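Local atomic coordinates of putative signal recognition particle protein (Chaetomium thermophilum, PDB entry 5CK4), a protein that binds GDP and GTP as the Arf-like GTPase subunit SRbeta of the signal recognition particle receptor, associated with protein translocation at secretory membranes. Residues A[19-24]-A[135-140]; A[33-38]-A[307-312]. One frame throughout, in Å; residues are numbered along the deposited sequence.

Overall arrangement
From the N terminus the chain runs through strand 21-25, the phosphate-binding loop and helix 32-40, the nucleotide-binding start of this P-loop GTPase. Contact 1 closes a loop of 110 residues by bringing side chains of strand 136-140 onto those of strand 21-25, across which it runs. Contact 2 closes a longer one, of 268 residues, where the C-terminal helix 306-313 meets helix 32-40. The two closures cross, because their segments alternate along the chain. Their centres lie about 15 Å apart, and they touch directly through Val22 on Ile312 and Leu24 on Leu35, so strand 21-25 is packed against both helices of contact 2, while strand 136-140 meets it through contact 1.

Contact 1: residues A[19-24]-A[135-140]; sequences LPSVLL and PSLTII
The hydroxyl OG of Ser21 is hydrogen-bonded to the hydroxyl of Ser160, and beside this polar pair the serine meets the end of Leu137. CD1 of Leu137 comes within 3.8 Å of Ser21 CB and 3.9 Å of Ser21 OG, so a buried hydroxyl with its polar need met by another serine lies against a hydrocarbon tip. The same methyl finds a second neighbour in Leu23, whose CD2 reaches Leu137 CD1 at 3.7 Å. One methyl thus fits against two residues, Ser21 and Leu23, two positions apart on the first strand. Their roles differ: the CB of Ser21 already points at the other segment, whereas Leu23 starts off to one side and only its branched end swings in. For Leu137 the extended second torsion (chi2 -168°) places CD1 at the far end of the side chain, where it can span the gap. Ile139 adds a looser touch, its CD1 lying 4.4 Å from Ser21 OG.

The spacing explains why side-chain ends do the work. Strands 21-24 and 136-140 run almost at right angles, 86° between their directions, with their axes no closer than 8.7 Å. Strand 21-25 leads into the P-loop of the GTPase, and the curled sheet carries strand 136-140 across it; the long strand 159-170 links them, pairing parallel with strand 21-25 and antiparallel with strand 136-140. Ile114 of strand 112-115 touches Ser21, Leu23 and Leu137 alike, Leu162 of strand 159-170 packs on Leu23, and strand 96-98, next to strand 136-140, supplies Tyr97 against Ile139.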
loop_
_atom_site.group_PDB
_atom_site.type_symbol
_atom_site.label_atom_id
_atom_site.label_comp_id
_atom_site.label_asym_id
_atom_site.label_seq_id
_atom_site.Cartn_x
_atom_site.Cartn_y
_atom_site.Cartn_z
ATOM N N LEU A 19 6.454 4.184 -18.506
ATOM C CA LEU A 19 5.444 3.249 -18.020
ATOM C C LEU A 19 4.811 3.788 -16.740
ATOM O O LEU A 19 5.424 4.589 -16.034
ATOM C CB LEU A 19 6.080 1.881 -17.741
ATOM C CG LEU A 19 6.463 0.995 -18.929
ATOM C CD1 LEU A 19 7.201 -0.236 -18.434
ATOM C CD2 LEU A 19 5.232 0.590 -19.722
ATOM N N PRO A 20 3.581 3.351 -16.434
ATOM C CA PRO A 20 2.944 3.825 -15.199
ATOM C C PRO A 20 3.638 3.267 -13.952
ATOM O O PRO A 20 4.364 2.275 -14.058
ATOM C CB PRO A 20 1.515 3.294 -15.319
ATOM C CG PRO A 20 1.620 2.128 -16.242
ATOM C CD PRO A 20 2.697 2.466 -17.211
ATOM N N SER A 21 3.414 3.907 -12.803
ATOM C CA SER A 21 4.091 3.571 -11.549
ATOM C C SER A 21 3.207 2.903 -10.495
ATOM O O SER A 21 2.013 3.186 -10.373
ATOM C CB SER A 21 4.696 4.836 -10.925
ATOM O OG SER A 21 5.978 5.122 -11.455
ATOM N N VAL A 22 3.823 2.022 -9.719
ATOM C CA VAL A 22 3.200 1.452 -8.531
ATOM C C VAL A 22 4.098 1.755 -7.330
ATOM O O VAL A 22 5.252 1.317 -7.284
ATOM C CB VAL A 22 2.986 -0.068 -8.704
ATOM C CG1 VAL A 22 2.444 -0.705 -7.429
ATOM C CG2 VAL A 22 2.049 -0.341 -9.915
ATOM N N LEU A 23 3.589 2.526 -6.370
ATOM C CA LEU A 23 4.360 2.815 -5.159
ATOM C C LEU A 23 4.404 1.618 -4.223
ATOM O O LEU A 23 3.372 1.063 -3.839
ATOM C CB LEU A 23 3.798 4.024 -4.391
ATOM C CG LEU A 23 4.186 5.424 -4.875
ATOM C CD1 LEU A 23 3.463 6.479 -4.054
ATOM C CD2 LEU A 23 5.698 5.635 -4.809
ATOM N N LEU A 24 5.612 1.240 -3.837
ATOM C CA LEU A 24 5.804 0.173 -2.875
ATOM C C LEU A 24 6.089 0.824 -1.511
ATOM O O LEU A 24 7.126 1.460 -1.324
ATOM C CB LEU A 24 6.958 -0.721 -3.340
ATOM C CG LEU A 24 7.335 -1.894 -2.425
ATOM C CD1 LEU A 24 6.132 -2.787 -2.189
ATOM C CD2 LEU A 24 8.505 -2.683 -3.017
ATOM N N PRO A 135 -1.340 12.380 -9.385
ATOM C CA PRO A 135 0.084 12.281 -9.052
ATOM C C PRO A 135 0.924 11.689 -10.179
ATOM O O PRO A 135 0.546 10.688 -10.799
ATOM C CB PRO A 135 0.096 11.364 -7.821
ATOM C CG PRO A 135 -1.119 10.517 -7.974
ATOM C CD PRO A 135 -2.146 11.338 -8.723
ATOM N N SER A 136 2.053 12.335 -10.447
ATOM C CA SER A 136 3.050 11.801 -11.353
ATOM C C SER A 136 4.374 11.761 -10.617
ATOM O O SER A 136 4.710 12.684 -9.878
ATOM C CB SER A 136 3.165 12.657 -12.612
ATOM O OG SER A 136 1.971 12.591 -13.364
ATOM N N LEU A 137 5.117 10.679 -10.804
ATOM C CA LEU A 137 6.395 10.527 -10.133
ATOM C C LEU A 137 7.525 10.944 -11.064
ATOM O O LEU A 137 7.493 10.649 -12.255
ATOM C CB LEU A 137 6.594 9.082 -9.681
ATOM C CG LEU A 137 5.538 8.489 -8.747
ATOM C CD1 LEU A 137 6.033 7.169 -8.172
ATOM C CD2 LEU A 137 5.197 9.462 -7.633
ATOM N N THR A 138 8.514 11.641 -10.514
ATOM C CA THR A 138 9.716 11.978 -11.262
ATOM C C THR A 138 10.705 10.820 -11.172
ATOM O O THR A 138 11.130 10.434 -10.079
ATOM C CB THR A 138 10.367 13.269 -10.739
ATOM O OG1 THR A 138 9.444 14.356 -10.872
ATOM C CG2 THR A 138 11.623 13.587 -11.532
ATOM N N ILE A 139 11.055 10.267 -12.328
ATOM C CA ILE A 139 11.867 9.059 -12.393
ATOM C C ILE A 139 13.222 9.313 -13.048
ATOM O O ILE A 139 13.292 9.788 -14.174
ATOM C CB ILE A 139 11.145 7.949 -13.194
ATOM C CG1 ILE A 139 9.766 7.649 -12.595
ATOM C CG2 ILE A 139 11.993 6.694 -13.252
ATOM C CD1 ILE A 139 9.808 7.166 -11.165
ATOM N N ILE A 140 14.294 8.986 -12.338
ATOM C CA ILE A 140 15.636 9.067 -12.900
ATOM C C ILE A 140 16.097 7.675 -13.322
ATOM O O ILE A 140 16.286 6.801 -12.479
ATOM C CB ILE A 140 16.637 9.644 -11.883
ATOM C CG1 ILE A 140 16.109 10.960 -11.308
ATOM C CG2 ILE A 140 18.003 9.837 -12.523
ATOM C CD1 ILE A 140 17.028 11.589 -10.281
#

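Contact 2: residues A[33-38]-A[307-312]; sequences TALLTL and RWWRWI. With GDP (guanosine-5'-diphosphate), chain C.
Leu35 overlaps the indole of Trp309 with its CD1 methyl, which sits 3.6 Å from Trp309 CH2 and just as near to CZ2 of that ring. The leucine belongs to the helix that follows the P-loop (Walker A motif) of this GTPase, and the tryptophan to the C-terminal helix. The methyl approaches Trp309 obliquely, but it meets Trp308 at the ring edge, close to the ring plane, with Leu35 CD1 3.9 Å from Trp308 CZ3. One branch therefore fills the corner between two consecutive indoles; CG turned away from the backbone N (chi1 -173°) carries it there.

Each ring has a further hold. Trp308 NE1 is hydrogen-bonded to Met294 O, while Trp309 packs edge-to-face with Phe39 and makes a cation-pi contact with Arg109. Val298 and Leu168 add to the surroundings of Leu35.

The N-terminal end of helix 32-40 grips the nucleotide. Thr33 gives two bonds to one beta-phosphate oxygen: its N lies 2.9 Å from GDP O1B (158° at the hydrogen) and its OG1 2.8 Å from GDP O1B. Lys32 NZ and the amides of Gly29 and Gly31 bind GDP too. One residue further along, the alpha-phosphate is held by Ala34 N, 2.8 Å from GDP O1A, with Ala34 CB close by GDP C8.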
loop_
_atom_site.group_PDB
_atom_site.type_symbol
_atom_site.label_atom_id
_atom_site.label_comp_id
_atom_site.label_asym_id
_atom_site.label_seq_id
_atom_site.Cartn_x
_atom_site.Cartn_y
_atom_site.Cartn_z
ATOM N N THR A 33 12.936 -4.101 -0.342
ATOM C CA THR A 33 14.138 -4.252 -1.161
ATOM C C THR A 33 14.137 -5.616 -1.839
ATOM O O THR A 33 14.402 -5.730 -3.042
ATOM C CB THR A 33 15.434 -4.085 -0.333
ATOM O OG1 THR A 33 15.432 -2.808 0.322
ATOM C CG2 THR A 33 16.672 -4.195 -1.238
ATOM N N ALA A 34 13.816 -6.646 -1.061
ATOM C CA ALA A 34 13.761 -8.012 -1.582
ATOM C C ALA A 34 12.732 -8.150 -2.708
ATOM O O ALA A 34 12.994 -8.792 -3.728
ATOM C CB ALA A 34 13.458 -8.999 -0.450
ATOM N N LEU A 35 11.557 -7.560 -2.507
ATOM C CA LEU A 35 10.494 -7.616 -3.504
ATOM C C LEU A 35 10.901 -6.923 -4.801
ATOM O O LEU A 35 10.667 -7.452 -5.884
ATOM C CB LEU A 35 9.208 -6.990 -2.962
ATOM C CG LEU A 35 7.937 -7.113 -3.808
ATOM C CD1 LEU A 35 7.592 -8.569 -4.095
ATOM C CD2 LEU A 35 6.790 -6.418 -3.090
ATOM N N LEU A 36 11.498 -5.738 -4.685
ATOM C CA LEU A 36 11.995 -5.020 -5.850
ATOM C C LEU A 36 13.024 -5.869 -6.604
ATOM O O LEU A 36 13.028 -5.914 -7.836
ATOM C CB LEU A 36 12.605 -3.674 -5.440
ATOM C CG LEU A 36 13.168 -2.798 -6.565
ATOM C CD1 LEU A 36 12.124 -2.560 -7.648
ATOM C CD2 LEU A 36 13.695 -1.468 -6.016
ATOM N N THR A 37 13.891 -6.548 -5.859
ATOM C CA THR A 37 14.912 -7.393 -6.466
ATOM C C THR A 37 14.265 -8.526 -7.250
ATOM O O THR A 37 14.678 -8.826 -8.365
ATOM C CB THR A 37 15.872 -7.976 -5.413
ATOM O OG1 THR A 37 16.561 -6.906 -4.756
ATOM C CG2 THR A 37 16.889 -8.903 -6.062
ATOM N N LEU A 38 13.230 -9.131 -6.670
ATOM C CA LEU A 38 12.508 -10.209 -7.339
ATOM C C LEU A 38 11.819 -9.684 -8.594
ATOM O O LEU A 38 11.856 -10.323 -9.652
ATOM C CB LEU A 38 11.467 -10.825 -6.403
ATOM C CG LEU A 38 10.628 -11.961 -7.002
ATOM C CD1 LEU A 38 11.516 -13.090 -7.488
ATOM C CD2 LEU A 38 9.600 -12.493 -6.001
ATOM N N ARG A 307 0.651 -13.877 -7.551
ATOM C CA ARG A 307 -0.712 -13.392 -7.346
ATOM C C ARG A 307 -0.732 -11.882 -7.109
ATOM O O ARG A 307 -1.663 -11.197 -7.539
ATOM C CB ARG A 307 -1.404 -14.109 -6.185
ATOM C CG ARG A 307 -1.723 -15.572 -6.450
ATOM C CD ARG A 307 -2.976 -15.996 -5.694
ATOM N NE ARG A 307 -4.142 -15.216 -6.110
ATOM C CZ ARG A 307 -4.980 -14.605 -5.274
ATOM N NH1 ARG A 307 -4.794 -14.684 -3.959
ATOM N NH2 ARG A 307 -6.007 -13.918 -5.755
ATOM N N TRP A 308 0.288 -11.368 -6.422
ATOM C CA TRP A 308 0.414 -9.926 -6.224
ATOM C C TRP A 308 0.571 -9.230 -7.573
ATOM O O TRP A 308 -0.111 -8.247 -7.844
ATOM C CB TRP A 308 1.622 -9.582 -5.349
ATOM C CG TRP A 308 1.531 -9.935 -3.897
ATOM C CD1 TRP A 308 0.406 -10.102 -3.148
ATOM C CD2 TRP A 308 2.640 -10.141 -3.008
ATOM N NE1 TRP A 308 0.742 -10.413 -1.851
ATOM C CE2 TRP A 308 2.108 -10.443 -1.742
ATOM C CE3 TRP A 308 4.031 -10.121 -3.172
ATOM C CZ2 TRP A 308 2.917 -10.692 -0.633
ATOM C CZ3 TRP A 308 4.835 -10.375 -2.072
ATOM C CH2 TRP A 308 4.275 -10.660 -0.818
ATOM N N TRP A 309 1.471 -9.739 -8.419
ATOM C CA TRP A 309 1.717 -9.126 -9.726
ATOM C C TRP A 309 0.476 -9.160 -10.615
ATOM O O TRP A 309 0.245 -8.245 -11.405
ATOM C CB TRP A 309 2.871 -9.808 -10.481
ATOM C CG TRP A 309 4.197 -9.910 -9.747
ATOM C CD1 TRP A 309 5.025 -10.993 -9.727
ATOM C CD2 TRP A 309 4.844 -8.898 -8.949
ATOM N NE1 TRP A 309 6.140 -10.728 -8.970
ATOM C CE2 TRP A 309 6.054 -9.452 -8.478
ATOM C CE3 TRP A 309 4.518 -7.588 -8.585
ATOM C CZ2 TRP A 309 6.934 -8.743 -7.661
ATOM C CZ3 TRP A 309 5.393 -6.888 -7.772
ATOM C CH2 TRP A 309 6.588 -7.464 -7.326
ATOM N N ARG A 310 -0.303 -10.228 -10.499
ATOM C CA ARG A 310 -1.511 -10.388 -11.303
ATOM C C ARG A 310 -2.573 -9.364 -10.904
ATOM O O ARG A 310 -3.212 -8.751 -11.758
ATOM C CB ARG A 310 -2.066 -11.800 -11.132
ATOM C CG ARG A 310 -3.271 -12.127 -11.987
ATOM C CD ARG A 310 -3.546 -13.630 -11.970
ATOM N NE ARG A 310 -2.399 -14.407 -12.454
ATOM C CZ ARG A 310 -1.554 -15.080 -11.675
ATOM N NH1 ARG A 310 -1.716 -15.082 -10.359
ATOM N NH2 ARG A 310 -0.541 -15.754 -12.211
ATOM N N TRP A 311 -2.744 -9.187 -9.596
ATOM C CA TRP A 311 -3.740 -8.260 -9.062
ATOM C C TRP A 311 -3.474 -6.835 -9.555
ATOM O O TRP A 311 -4.387 -6.145 -10.022
ATOM C CB TRP A 311 -3.728 -8.321 -7.531
ATOM C CG TRP A 311 -4.869 -7.621 -6.850
ATOM C CD1 TRP A 311 -6.062 -8.170 -6.472
ATOM C CD2 TRP A 311 -4.916 -6.243 -6.451
ATOM N NE1 TRP A 311 -6.848 -7.218 -5.864
ATOM C CE2 TRP A 311 -6.168 -6.027 -5.842
ATOM C CE3 TRP A 311 -4.027 -5.171 -6.562
ATOM C CZ2 TRP A 311 -6.545 -4.788 -5.337
ATOM C CZ3 TRP A 311 -4.407 -3.936 -6.058
ATOM C CH2 TRP A 311 -5.652 -3.758 -5.456
ATOM N N ILE A 312 -2.215 -6.412 -9.466
ATOM C CA ILE A 312 -1.804 -5.086 -9.930
ATOM C C ILE A 312 -1.931 -4.948 -11.440
ATOM O O ILE A 312 -2.466 -3.956 -11.949
ATOM C CB ILE A 312 -0.348 -4.776 -9.515
ATOM C CG1 ILE A 312 -0.229 -4.707 -7.989
ATOM C CG2 ILE A 312 0.128 -3.478 -10.153
ATOM C CD1 ILE A 312 -0.884 -3.497 -7.358
HETATM P PB GDP C . 12.845 -3.561 3.584
HETATM O O1B GDP C . 13.423 -3.023 2.307
HETATM O O2B GDP C . 11.335 -3.373 3.576
HETATM O O3B GDP C . 13.381 -2.871 4.817
HETATM O O3A GDP C . 13.100 -5.137 3.740
HETATM P PA GDP C . 14.304 -6.011 3.112
HETATM O O1A GDP C . 14.122 -6.186 1.638
HETATM O O2A GDP C . 15.661 -5.468 3.482
HETATM O "O5'" GDP C . 13.950 -7.361 3.884
HETATM C "C5'" GDP C . 14.056 -7.418 5.297
HETATM C "C4'" GDP C . 14.432 -8.842 5.671
HETATM O "O4'" GDP C . 13.316 -9.703 5.436
HETATM C "C3'" GDP C . 15.579 -9.377 4.823
HETATM O "O3'" GDP C . 16.359 -10.229 5.664
HETATM C "C2'" GDP C . 14.895 -10.235 3.776
HETATM O "O2'" GDP C . 15.707 -11.315 3.322
HETATM C "C1'" GDP C . 13.712 -10.763 4.556
HETATM N N9 GDP C . 12.581 -11.142 3.684
HETATM C C8 GDP C . 12.037 -10.429 2.676
HETATM N N7 GDP C . 10.989 -11.106 2.130
HETATM C C5 GDP C . 10.852 -12.249 2.819
HETATM C C6 GDP C . 9.962 -13.417 2.761
HETATM O O6 GDP C . 9.041 -13.458 1.913
HETATM N N1 GDP C . 10.156 -14.393 3.670
HETATM C C2 GDP C . 11.144 -14.353 4.590
HETATM N N2 GDP C . 11.288 -15.381 5.462
HETATM N N3 GDP C . 12.005 -13.312 4.693
HETATM C C4 GDP C . 11.903 -12.264 3.840
#